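Local coordinates for paenibacillus xanthan lyase (Paenibacillus, PDB 6F2P), which cleaves the polysaccharide xanthan, probably by beta-elimination as in other polysaccharide lyases of family 8, at residues 498-503 against 604-609. Residues are numbered along the deposited sequence; the frame is centred on the assembly and turned at random.
Sequences SGIAST and FDHGMN
Ile500 lays its terminal methyl over one face of the His606 imidazole, the two side chains crossing at about a right angle. Ile500 CD1 stands 3.8 Å from the centroid of the His606 ring, 23° off the normal and shifted toward the CE1 rim: a CH-pi contact. With CG1 anti to its carbonyl carbon (chi1 -54°) and the chain then extended, isoleucine reaches across from the sheet containing strand 493-501 to the one containing 595-607. Imidazole suits the other side because it offers a flat face to the methyl while NE2 bonds Thr510 OG1 on the adjacent strand, which limits the ring's rotation. Tyr615 touches both side chains.

Farther along, the chains meet through polar groups. Asn609 sets its CA near Ser502 O in a CA-H...O contact, and its OD1 lies beside Thr503 and accepts a hydrogen bond from Gly505 N. Asparagine tolerates the backbone here, whose phi is positive (38°). A water donates to Ser502 OG (2.7 Å) and accepts from Asn609 N (3.2 Å); Asp504 also bonds that hydroxyl. Here two sheets of the super-sandwich domain meet through a CH-pi contact and a water bridge, so direct attraction is probably mostly dispersion.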
loop_
_atom_site.group_PDB
_atom_site.type_symbol
_atom_site.label_atom_id
_atom_site.label_comp_id
_atom_site.label_asym_id
_atom_site.label_seq_id
_atom_site.Cartn_x
_atom_site.Cartn_y
_atom_site.Cartn_z
ATOM N N SER A 498 14.745 -6.023 -13.252
ATOM C CA SER A 498 15.437 -7.283 -13.431
ATOM C C SER A 498 14.391 -8.371 -13.347
ATOM O O SER A 498 13.223 -8.093 -13.061
ATOM C CB SER A 498 16.445 -7.496 -12.312
ATOM O OG SER A 498 15.754 -7.762 -11.105
ATOM N N GLY A 499 14.809 -9.610 -13.577
ATOM C CA GLY A 499 13.887 -10.731 -13.611
ATOM C C GLY A 499 12.896 -10.626 -14.754
ATOM O O GLY A 499 11.844 -11.251 -14.719
ATOM N N ILE A 500 13.228 -9.828 -15.766
ATOM C CA ILE A 500 12.336 -9.616 -16.894
ATOM C C ILE A 500 12.299 -10.855 -17.771
ATOM O O ILE A 500 13.274 -11.169 -18.443
ATOM C CB ILE A 500 12.764 -8.413 -17.750
ATOM C CG1 ILE A 500 12.907 -7.163 -16.882
ATOM C CG2 ILE A 500 11.744 -8.169 -18.851
ATOM C CD1 ILE A 500 13.457 -5.966 -17.617
ATOM N N ALA A 501 11.166 -11.552 -17.750
ATOM C CA ALA A 501 11.026 -12.832 -18.431
ATOM C C ALA A 501 9.687 -12.974 -19.176
ATOM O O ALA A 501 8.626 -12.575 -18.682
ATOM C CB ALA A 501 11.208 -13.971 -17.438
ATOM N N SER A 502 9.745 -13.556 -20.367
ATOM C CA SER A 502 8.554 -13.742 -21.174
ATOM C C SER A 502 8.712 -14.929 -22.113
ATOM O O SER A 502 9.819 -15.242 -22.549
ATOM C CB SER A 502 8.259 -12.472 -21.979
ATOM O OG SER A 502 7.316 -12.735 -22.998
ATOM N N THR A 503 7.601 -15.590 -22.415
ATOM C CA THR A 503 7.582 -16.623 -23.439
ATOM C C THR A 503 6.506 -16.313 -24.471
ATOM O O THR A 503 5.957 -17.221 -25.090
ATOM C CB THR A 503 7.314 -18.011 -22.843
ATOM O OG1 THR A 503 6.208 -17.937 -21.935
ATOM C CG2 THR A 503 8.538 -18.518 -22.105
ATOM N N PHE A 604 14.050 0.916 -23.867
ATOM C CA PHE A 604 14.931 -0.238 -23.933
ATOM C C PHE A 604 14.240 -1.363 -24.678
ATOM O O PHE A 604 13.026 -1.567 -24.538
ATOM C CB PHE A 604 15.271 -0.759 -22.535
ATOM C CG PHE A 604 15.958 0.241 -21.647
ATOM C CD1 PHE A 604 17.198 0.758 -21.984
ATOM C CD2 PHE A 604 15.383 0.629 -20.446
ATOM C CE1 PHE A 604 17.837 1.665 -21.154
ATOM C CE2 PHE A 604 16.024 1.535 -19.604
ATOM C CZ PHE A 604 17.248 2.055 -19.962
ATOM N N ASP A 605 15.016 -2.115 -25.449
ATOM C CA ASP A 605 14.496 -3.301 -26.101
ATOM C C ASP A 605 15.197 -4.516 -25.533
ATOM O O ASP A 605 16.370 -4.742 -25.811
ATOM C CB ASP A 605 14.712 -3.220 -27.614
ATOM C CG ASP A 605 14.046 -4.369 -28.374
ATOM O OD1 ASP A 605 13.823 -5.470 -27.800
ATOM O OD2 ASP A 605 13.747 -4.164 -29.568
ATOM N N HIS A 606 14.464 -5.302 -24.751
ATOM C CA HIS A 606 14.996 -6.523 -24.149
ATOM C C HIS A 606 14.935 -7.715 -25.093
ATOM O O HIS A 606 15.306 -8.829 -24.715
ATOM C CB HIS A 606 14.236 -6.861 -22.865
ATOM C CG HIS A 606 14.101 -5.705 -21.928
ATOM N ND1 HIS A 606 15.132 -5.274 -21.121
ATOM C CD2 HIS A 606 13.056 -4.878 -21.676
ATOM C CE1 HIS A 606 14.729 -4.235 -20.410
ATOM N NE2 HIS A 606 13.473 -3.973 -20.733
ATOM N N GLY A 607 14.451 -7.482 -26.312
ATOM C CA GLY A 607 14.316 -8.541 -27.297
ATOM C C GLY A 607 13.152 -9.486 -27.052
ATOM O O GLY A 607 12.332 -9.281 -26.160
ATOM N N MET A 608 13.078 -10.535 -27.861
ATOM C CA MET A 608 12.026 -11.522 -27.730
ATOM C C MET A 608 12.362 -12.523 -26.657
ATOM O O MET A 608 13.534 -12.783 -26.386
ATOM C CB MET A 608 11.834 -12.269 -29.043
ATOM C CG MET A 608 10.781 -11.656 -29.945
ATOM S SD MET A 608 10.625 -12.649 -31.423
ATOM C CE MET A 608 10.591 -14.289 -30.683
ATOM N N ASN A 609 11.321 -13.090 -26.063
ATOM C CA ASN A 609 11.470 -14.132 -25.055
ATOM C C ASN A 609 12.641 -13.968 -24.082
ATOM O O ASN A 609 13.464 -14.876 -23.952
ATOM C CB ASN A 609 11.568 -15.486 -25.749
ATOM C CG ASN A 609 10.274 -15.887 -26.413
ATOM O OD1 ASN A 609 9.191 -15.655 -25.878
ATOM N ND2 ASN A 609 10.379 -16.485 -27.595
HETATM O O HOH W 1 8.246 -12.271 -25.485
#